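Local coordinates for protein fatty acid synthase 1, isoform A (Drosophila melanogaster, PDB 6FN6) that probably makes long-chain saturated fatty acids from acetyl-CoA and malonyl-CoA using NADPH, this chain being its dehydratase, enoylreductase and ketoreductase modifying region, at residues R918-P923 with V945-R950; L1002-G1007 with C1050-Y1055; R764-E769 with E790-A795. All coordinates share one frame; numbering follows the deposited sequence.

Contact 1. Residues R918-P923 with V945-R950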
loop_
_atom_site.group_PDB
_atom_site.type_symbol
_atom_site.label_atom_id
_atom_site.label_comp_id
_atom_site.label_asym_id
_atom_site.label_seq_id
_atom_site.Cartn_x
_atom_site.Cartn_y
_atom_site.Cartn_z
ATOM N N ARG A 918 9.411 -31.127 37.497
ATOM C CA ARG A 918 7.996 -30.875 37.279
ATOM C C ARG A 918 7.235 -32.182 37.141
ATOM O O ARG A 918 7.642 -33.075 36.398
ATOM C CB ARG A 918 7.789 -29.997 36.042
ATOM C CG ARG A 918 6.332 -29.785 35.676
ATOM C CD ARG A 918 6.174 -28.666 34.668
ATOM N NE ARG A 918 6.543 -27.378 35.248
ATOM C CZ ARG A 918 6.381 -26.205 34.645
ATOM N NH1 ARG A 918 5.848 -26.143 33.430
ATOM N NH2 ARG A 918 6.751 -25.089 35.260
ATOM N N THR A 919 6.137 -32.292 37.881
ATOM C CA THR A 919 5.338 -33.506 37.896
ATOM C C THR A 919 4.114 -33.334 37.013
ATOM O O THR A 919 3.385 -32.352 37.125
ATOM C CB THR A 919 4.898 -33.879 39.333
ATOM O OG1 THR A 919 6.039 -33.886 40.201
ATOM C CG2 THR A 919 4.236 -35.246 39.365
ATOM N N TYR A 920 3.906 -34.297 36.125
ATOM C CA TYR A 920 2.763 -34.284 35.225
ATOM C C TYR A 920 1.776 -35.382 35.607
ATOM O O TYR A 920 2.149 -36.371 36.235
ATOM C CB TYR A 920 3.221 -34.464 33.779
ATOM C CG TYR A 920 4.164 -33.384 33.289
ATOM C CD1 TYR A 920 5.530 -33.459 33.537
ATOM C CD2 TYR A 920 3.689 -32.293 32.573
ATOM C CE1 TYR A 920 6.391 -32.475 33.088
ATOM C CE2 TYR A 920 4.544 -31.307 32.120
ATOM C CZ TYR A 920 5.891 -31.400 32.378
ATOM O OH TYR A 920 6.737 -30.411 31.927
ATOM N N MET A 921 0.513 -35.200 35.238
ATOM C CA MET A 921 -0.492 -36.225 35.485
ATOM C C MET A 921 -0.369 -37.365 34.477
ATOM O O MET A 921 0.223 -37.213 33.408
ATOM C CB MET A 921 -1.899 -35.630 35.433
ATOM C CG MET A 921 -2.202 -34.644 36.550
ATOM S SD MET A 921 -1.873 -35.316 38.195
ATOM C CE MET A 921 -0.438 -34.351 38.659
ATOM N N HIS A 922 -0.920 -38.515 34.843
ATOM C CA HIS A 922 -0.918 -39.687 33.978
ATOM C C HIS A 922 -2.104 -39.631 33.013
ATOM O O HIS A 922 -3.249 -39.498 33.447
ATOM C CB HIS A 922 -0.978 -40.959 34.825
ATOM C CG HIS A 922 -0.527 -42.187 34.102
ATOM N ND1 HIS A 922 -1.177 -42.676 32.991
ATOM C CD2 HIS A 922 0.507 -43.029 34.336
ATOM C CE1 HIS A 922 -0.563 -43.765 32.567
ATOM N NE2 HIS A 922 0.463 -44.002 33.365
ATOM N N PRO A 923 -1.838 -39.727 31.696
ATOM C CA PRO A 923 -2.911 -39.549 30.707
ATOM C C PRO A 923 -3.870 -40.735 30.588
ATOM O O PRO A 923 -4.802 -40.683 29.787
ATOM C CB PRO A 923 -2.140 -39.348 29.399
ATOM C CG PRO A 923 -0.878 -40.094 29.594
ATOM C CD PRO A 923 -0.530 -39.937 31.047
ATOM N N VAL A 945 -5.626 -30.780 33.720
ATOM C CA VAL A 945 -5.797 -31.042 32.299
ATOM C C VAL A 945 -4.574 -30.544 31.533
ATOM O O VAL A 945 -4.096 -31.210 30.615
ATOM C CB VAL A 945 -7.094 -30.394 31.776
ATOM C CG1 VAL A 945 -7.147 -30.413 30.249
ATOM C CG2 VAL A 945 -8.301 -31.105 32.353
ATOM N N THR A 946 -4.076 -29.373 31.910
ATOM C CA THR A 946 -2.895 -28.812 31.270
ATOM C C THR A 946 -1.652 -29.619 31.629
ATOM O O THR A 946 -0.639 -29.543 30.934
ATOM C CB THR A 946 -2.662 -27.337 31.669
ATOM O OG1 THR A 946 -2.429 -27.245 33.078
ATOM C CG2 THR A 946 -3.862 -26.482 31.306
ATOM N N ARG A 947 -1.723 -30.376 32.723
ATOM C CA ARG A 947 -0.611 -31.229 33.127
ATOM C C ARG A 947 -0.761 -32.651 32.590
ATOM O O ARG A 947 0.050 -33.525 32.896
ATOM C CB ARG A 947 -0.484 -31.254 34.651
ATOM C CG ARG A 947 0.173 -30.016 35.259
ATOM C CD ARG A 947 1.667 -29.986 34.980
ATOM N NE ARG A 947 2.293 -28.749 35.444
ATOM C CZ ARG A 947 3.067 -28.640 36.521
ATOM N NH1 ARG A 947 3.345 -29.697 37.276
ATOM N NH2 ARG A 947 3.580 -27.462 36.839
ATOM N N GLY A 948 -1.789 -32.880 31.777
ATOM C CA GLY A 948 -1.940 -34.151 31.091
ATOM C C GLY A 948 -3.096 -35.036 31.521
ATOM O O GLY A 948 -3.282 -36.117 30.966
ATOM N N ALA A 949 -3.876 -34.600 32.504
ATOM C CA ALA A 949 -5.025 -35.385 32.939
ATOM C C ALA A 949 -6.045 -35.464 31.805
ATOM O O ALA A 949 -6.353 -34.457 31.166
ATOM C CB ALA A 949 -5.646 -34.782 34.185
ATOM N N ARG A 950 -6.564 -36.661 31.554
ATOM C CA ARG A 950 -7.502 -36.870 30.455
ATOM C C ARG A 950 -8.773 -37.594 30.903
ATOM O O ARG A 950 -9.645 -37.900 30.088
ATOM C CB ARG A 950 -6.821 -37.655 29.332
ATOM C CG ARG A 950 -5.734 -36.874 28.604
ATOM C CD ARG A 950 -6.313 -35.731 27.780
ATOM N NE ARG A 950 -5.277 -34.938 27.121
ATOM C CZ ARG A 950 -4.608 -33.940 27.691
ATOM N NH1 ARG A 950 -3.686 -33.283 27.000
ATOM N NH2 ARG A 950 -4.855 -33.593 28.949
HETATM O O HOH W 1 -5.784 -38.768 32.847
#
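R918-P923, an irregular extended segment, runs almost alongside the R947-R950 turn, their end-to-end directions 9° apart, with Y920 facing R947 and M921 facing G948. M921 N donates to R947 O (2.9 Å), and P923 CA makes a weaker C-H...O contact with G948 O. G948 closes helix 935-946 in a Schellman motif, its positive phi (112°) turning the chain out of the helix and along the partner segment.

R947 carries most of the side-chain contact. Bent at chi2 (-72°), it crosses Y920, and CD lies 3.9 Å from Y920 CD2. Its NH1 donates in the guanidinium plane to T919 O at 2.7 Å, while R918 CG lies over the rim of one face, 3.4 Å from R947 NH1. The two guanidinium planes are nearly parallel, R947 NH2 lying over a face of R918, 3.4 Å from its NE; E1151, which packs on R947 and makes a long, weak ion pair with R918, may offset some of the like-charge repulsion. M921 CB rests 4.0 Å from A949 CB. At the far end, water 1 joins H922 O to R950 N.

The contact joins the loop between strands 913-915 and 926-930 to the C-terminal end of helix 935-946. Helix 1144-1154 packs on M921 and R947 through F1154, and Y1055 at the start of strand 1055-1060 touches T919 and M921.

Contact 2. Residues L1002-G1007 with C1050-Y1055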
loop_
_atom_site.group_PDB
_atom_site.type_symbol
_atom_site.label_atom_id
_atom_site.label_comp_id
_atom_site.label_asym_id
_atom_site.label_seq_id
_atom_site.Cartn_x
_atom_site.Cartn_y
_atom_site.Cartn_z
ATOM N N LEU A 1002 -13.690 -46.593 34.780
ATOM C CA LEU A 1002 -13.475 -45.639 33.697
ATOM C C LEU A 1002 -12.000 -45.643 33.328
ATOM O O LEU A 1002 -11.625 -45.894 32.182
ATOM C CB LEU A 1002 -13.916 -44.231 34.103
ATOM C CG LEU A 1002 -13.723 -43.144 33.038
ATOM C CD1 LEU A 1002 -14.563 -43.433 31.806
ATOM C CD2 LEU A 1002 -14.042 -41.765 33.591
ATOM N N ALA A 1003 -11.175 -45.373 34.332
ATOM C CA ALA A 1003 -9.729 -45.437 34.213
ATOM C C ALA A 1003 -9.160 -45.503 35.619
ATOM O O ALA A 1003 -9.711 -44.896 36.540
ATOM C CB ALA A 1003 -9.186 -44.230 33.465
ATOM N N LEU A 1004 -8.070 -46.240 35.790
ATOM C CA LEU A 1004 -7.497 -46.434 37.113
ATOM C C LEU A 1004 -7.222 -45.092 37.778
ATOM O O LEU A 1004 -6.577 -44.216 37.197
ATOM C CB LEU A 1004 -6.221 -47.268 37.027
ATOM C CG LEU A 1004 -6.423 -48.678 36.461
ATOM C CD1 LEU A 1004 -5.102 -49.413 36.357
ATOM C CD2 LEU A 1004 -7.414 -49.478 37.292
ATOM N N VAL A 1005 -7.725 -44.943 38.999
ATOM C CA VAL A 1005 -7.612 -43.698 39.747
ATOM C C VAL A 1005 -6.153 -43.396 40.071
ATOM O O VAL A 1005 -5.437 -44.238 40.616
ATOM C CB VAL A 1005 -8.461 -43.752 41.031
ATOM C CG1 VAL A 1005 -8.339 -42.453 41.820
ATOM C CG2 VAL A 1005 -9.912 -44.031 40.693
ATOM N N GLY A 1006 -5.718 -42.193 39.711
ATOM C CA GLY A 1006 -4.359 -41.754 39.973
ATOM C C GLY A 1006 -4.279 -40.765 41.120
ATOM O O GLY A 1006 -3.237 -40.631 41.762
ATOM N N GLY A 1007 -5.385 -40.073 41.383
ATOM C CA GLY A 1007 -5.421 -39.074 42.434
ATOM C C GLY A 1007 -6.820 -38.772 42.940
ATOM O O GLY A 1007 -7.794 -38.826 42.188
ATOM N N CYS A 1050 -8.246 -48.465 44.719
ATOM C CA CYS A 1050 -7.326 -47.691 43.900
ATOM C C CYS A 1050 -5.891 -48.133 44.148
ATOM O O CYS A 1050 -5.218 -47.620 45.042
ATOM C CB CYS A 1050 -7.493 -46.207 44.206
ATOM S SG CYS A 1050 -9.211 -45.672 44.112
ATOM N N THR A 1051 -5.418 -49.069 43.333
ATOM C CA THR A 1051 -4.068 -49.599 43.483
ATOM C C THR A 1051 -3.012 -48.816 42.700
ATOM O O THR A 1051 -1.821 -49.106 42.805
ATOM C CB THR A 1051 -4.016 -51.076 43.055
ATOM O OG1 THR A 1051 -4.616 -51.232 41.764
ATOM C CG2 THR A 1051 -4.757 -51.938 44.058
ATOM N N GLU A 1052 -3.444 -47.826 41.925
ATOM C CA GLU A 1052 -2.519 -46.986 41.164
ATOM C C GLU A 1052 -2.625 -45.529 41.596
ATOM O O GLU A 1052 -2.168 -44.631 40.888
ATOM C CB GLU A 1052 -2.795 -47.094 39.664
ATOM C CG GLU A 1052 -2.552 -48.470 39.076
ATOM C CD GLU A 1052 -1.096 -48.714 38.729
ATOM O OE1 GLU A 1052 -0.498 -47.870 38.026
ATOM O OE2 GLU A 1052 -0.549 -49.752 39.159
ATOM N N LEU A 1053 -3.219 -45.301 42.764
ATOM C CA LEU A 1053 -3.379 -43.953 43.295
ATOM C C LEU A 1053 -2.036 -43.354 43.691
ATOM O O LEU A 1053 -1.277 -43.958 44.448
ATOM C CB LEU A 1053 -4.331 -43.966 44.493
ATOM C CG LEU A 1053 -4.548 -42.639 45.222
ATOM C CD1 LEU A 1053 -6.030 -42.357 45.388
ATOM C CD2 LEU A 1053 -3.859 -42.661 46.572
ATOM N N ASP A 1054 -1.740 -42.174 43.153
ATOM C CA ASP A 1054 -0.476 -41.498 43.426
ATOM C C ASP A 1054 -0.663 -40.356 44.423
ATOM O O ASP A 1054 0.282 -39.976 45.118
ATOM C CB ASP A 1054 0.146 -40.959 42.134
ATOM C CG ASP A 1054 0.426 -42.052 41.119
ATOM O OD1 ASP A 1054 1.250 -42.941 41.412
ATOM O OD2 ASP A 1054 -0.168 -42.012 40.022
ATOM N N TYR A 1055 -1.871 -39.802 44.489
ATOM C CA TYR A 1055 -2.131 -38.657 45.358
ATOM C C TYR A 1055 -3.452 -38.765 46.108
ATOM O O TYR A 1055 -4.461 -39.218 45.570
ATOM C CB TYR A 1055 -2.109 -37.356 44.546
ATOM C CG TYR A 1055 -0.888 -37.234 43.672
ATOM C CD1 TYR A 1055 0.367 -37.044 44.231
ATOM C CD2 TYR A 1055 -0.984 -37.329 42.292
ATOM C CE1 TYR A 1055 1.491 -36.947 43.444
ATOM C CE2 TYR A 1055 0.137 -37.231 41.492
ATOM C CZ TYR A 1055 1.373 -37.040 42.077
ATOM O OH TYR A 1055 2.498 -36.944 41.295
HETATM O O HOH W 2 -5.898 -47.094 40.956
#
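G1007 and Y1055 form a parallel bridge (4.4 Å between their CA atoms), and G1006 O, one residue before the bridge, accepts from both D1054 N at 2.6 Å and Y1055 N at 3.2 Å, so that two backbone N-H groups converge on one oxygen. Further back the direct bonds give way to water 2, which donates to V1005 O and accepts from E1052 N.

The side chains meet mainly through V1005. Its CB lies 3.7 Å from C1050 SG, with both methyl groups also near the sulfur, and CG1 lies 4.3 Å from L1053 CD1. With C1050 SG beside its own backbone N (chi1 -51°), the thiol sits against the branched end of V1005. At the outer end L1004 CD1 touches E1052 CG at 3.8 Å, an aliphatic contact ahead of the glutamate carboxylate. D1054 brings CB to 3.4 Å from G1006 O, while its OD2 forms a salt bridge with K925, whose NZ also donates to E1052 O.

Here strands 1005-1011 and 1055-1060 begin to pair as parallel neighbours, with helix 1034-1049 leading into the second, as in the Rossmann-type core of the ketoreductase domain.

Contact 3. Residues R764-E769 with E790-A795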
loop_
_atom_site.group_PDB
_atom_site.type_symbol
_atom_site.label_atom_id
_atom_site.label_comp_id
_atom_site.label_asym_id
_atom_site.label_seq_id
_atom_site.Cartn_x
_atom_site.Cartn_y
_atom_site.Cartn_z
ATOM N N ARG A 764 21.497 0.183 7.367
ATOM C CA ARG A 764 21.095 1.089 8.437
ATOM C C ARG A 764 20.212 2.220 7.914
ATOM O O ARG A 764 19.431 2.799 8.669
ATOM C CB ARG A 764 22.317 1.686 9.142
ATOM C CG ARG A 764 22.997 0.763 10.140
ATOM C CD ARG A 764 24.373 1.294 10.521
ATOM N NE ARG A 764 25.346 1.166 9.439
ATOM C CZ ARG A 764 26.615 1.559 9.521
ATOM N NH1 ARG A 764 27.074 2.118 10.633
ATOM N NH2 ARG A 764 27.426 1.400 8.485
ATOM N N ASP A 765 20.337 2.533 6.626
ATOM C CA ASP A 765 19.596 3.642 6.034
ATOM C C ASP A 765 18.963 3.240 4.703
ATOM O O ASP A 765 18.873 2.053 4.384
ATOM C CB ASP A 765 20.514 4.858 5.845
ATOM C CG ASP A 765 21.673 4.587 4.890
ATOM O OD1 ASP A 765 21.599 3.631 4.089
ATOM O OD2 ASP A 765 22.664 5.346 4.935
ATOM N N THR A 766 18.494 4.236 3.954
ATOM C CA THR A 766 17.858 4.016 2.657
ATOM C C THR A 766 18.815 4.230 1.482
ATOM O O THR A 766 18.396 4.192 0.324
ATOM C CB THR A 766 16.645 4.948 2.471
ATOM O OG1 THR A 766 17.040 6.308 2.701
ATOM C CG2 THR A 766 15.535 4.574 3.424
ATOM N N SER A 767 20.090 4.470 1.780
ATOM C CA SER A 767 21.073 4.800 0.747
ATOM C C SER A 767 21.136 3.743 -0.352
ATOM O O SER A 767 21.455 4.059 -1.500
ATOM C CB SER A 767 22.461 4.977 1.367
ATOM O OG SER A 767 23.017 3.729 1.742
ATOM N N PHE A 768 20.819 2.499 -0.009
ATOM C CA PHE A 768 20.939 1.399 -0.961
ATOM C C PHE A 768 20.038 1.596 -2.178
ATOM O O PHE A 768 20.290 1.030 -3.242
ATOM C CB PHE A 768 20.623 0.063 -0.283
ATOM C CG PHE A 768 19.204 -0.059 0.195
ATOM C CD1 PHE A 768 18.194 -0.445 -0.671
ATOM C CD2 PHE A 768 18.884 0.198 1.518
ATOM C CE1 PHE A 768 16.890 -0.560 -0.229
ATOM C CE2 PHE A 768 17.583 0.082 1.967
ATOM C CZ PHE A 768 16.585 -0.298 1.094
ATOM N N GLU A 769 18.989 2.398 -2.024
ATOM C CA GLU A 769 18.095 2.693 -3.137
ATOM C C GLU A 769 18.854 3.382 -4.268
ATOM O O GLU A 769 18.771 2.969 -5.425
ATOM C CB GLU A 769 16.926 3.564 -2.671
ATOM C CG GLU A 769 15.912 3.880 -3.759
ATOM C CD GLU A 769 14.826 4.822 -3.281
ATOM O OE1 GLU A 769 14.610 4.907 -2.053
ATOM O OE2 GLU A 769 14.195 5.484 -4.131
ATOM N N GLU A 790 9.276 -0.486 7.066
ATOM C CA GLU A 790 8.994 0.944 6.995
ATOM C C GLU A 790 9.763 1.616 5.847
ATOM O O GLU A 790 9.803 1.078 4.739
ATOM C CB GLU A 790 9.312 1.597 8.343
ATOM C CG GLU A 790 8.456 1.042 9.478
ATOM C CD GLU A 790 8.773 1.665 10.824
ATOM O OE1 GLU A 790 7.904 2.380 11.364
ATOM O OE2 GLU A 790 9.884 1.436 11.344
ATOM N N GLU A 791 10.356 2.784 6.095
ATOM C CA GLU A 791 10.946 3.584 5.019
ATOM C C GLU A 791 11.936 2.769 4.187
ATOM O O GLU A 791 12.148 3.050 3.008
ATOM C CB GLU A 791 11.634 4.837 5.583
ATOM C CG GLU A 791 12.901 4.585 6.404
ATOM C CD GLU A 791 12.615 4.067 7.802
ATOM O OE1 GLU A 791 11.447 4.137 8.244
ATOM O OE2 GLU A 791 13.565 3.590 8.460
ATOM N N LYS A 792 12.532 1.752 4.802
ATOM C CA LYS A 792 13.474 0.889 4.103
ATOM C C LYS A 792 12.744 -0.108 3.208
ATOM O O LYS A 792 13.321 -0.627 2.252
ATOM C CB LYS A 792 14.364 0.142 5.099
ATOM C CG LYS A 792 15.244 1.045 5.952
ATOM C CD LYS A 792 15.955 0.255 7.041
ATOM C CE LYS A 792 16.528 1.172 8.111
ATOM N NZ LYS A 792 17.010 0.416 9.304
ATOM N N LEU A 793 11.480 -0.385 3.522
ATOM C CA LEU A 793 10.671 -1.273 2.691
ATOM C C LEU A 793 10.196 -0.537 1.443
ATOM O O LEU A 793 10.346 -1.032 0.327
ATOM C CB LEU A 793 9.473 -1.813 3.479
ATOM C CG LEU A 793 8.670 -2.947 2.827
ATOM C CD1 LEU A 793 8.000 -3.800 3.885
ATOM C CD2 LEU A 793 7.617 -2.426 1.860
ATOM N N GLN A 794 9.616 0.643 1.639
ATOM C CA GLN A 794 9.147 1.454 0.523
ATOM C C GLN A 794 10.311 1.800 -0.404
ATOM O O GLN A 794 10.136 1.924 -1.619
ATOM C CB GLN A 794 8.457 2.726 1.026
ATOM C CG GLN A 794 6.979 2.541 1.358
ATOM C CD GLN A 794 6.119 2.313 0.118
ATOM O OE1 GLN A 794 6.633 2.164 -0.990
ATOM N NE2 GLN A 794 4.803 2.291 0.303
ATOM N N ALA A 795 11.498 1.958 0.174
ATOM C CA ALA A 795 12.695 2.226 -0.611
ATOM C C ALA A 795 13.068 0.989 -1.417
ATOM O O ALA A 795 13.552 1.092 -2.545
ATOM C CB ALA A 795 13.845 2.643 0.292
#
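Two helix starts meet in the nucleotide-binding Rossmann-type part of the enoylreductase, one leading into helix 768-775 and the other opening helix 791-797. A795 is central: its CB lies 4.0 Å from T766 CG2 and also meets F768 CZ and E769 OE1. F768, its CG held between backbone N and carbonyl carbon (chi1 65°), presents the CZ end of its ring to the first turn of helix 791-797, where K792 O lies in the ring plane at the edge, 3.5 Å from CZ. T766 CG2 also rests on E791, 3.7 Å from its backbone O, the two side chains crossing at about a right angle. Farther out, the extended K792 chain runs past D765 and brings CE to 3.4 Å from R764 O; its NZ has a weak hydrogen bond to S763 O. On its own segment D765 caps the turn into helix 768-775, with OD1 accepting from both S767 N and S767 OG on the same face of the carboxylate.

The segments associate chiefly by van der Waals packing around A795. E769 OE1, beside that methyl group, is salt-bridged to R798, which probably compensates its charge.

Along the chain the three contacts follow in series: contact 3 closes before contact 1 opens, and contact 1 before contact 2. Contact 3 belongs to the enoylreductase, about 50 Å from contact 1 and 63 Å from contact 2, centre to centre, and lies on the opposite side of the chain's centre from contact 2. Contacts 1 and 2 are only about 13 Å apart between centres and touch directly, through the residue that begins strand 1055-1060. Strand 926-930 lies beside strand 1005-1011 and follows the 918-923 loop, so the two contacts belong to one ketoreductase core, whereas contact 3 lies in a separate catalytic module of the modifying region.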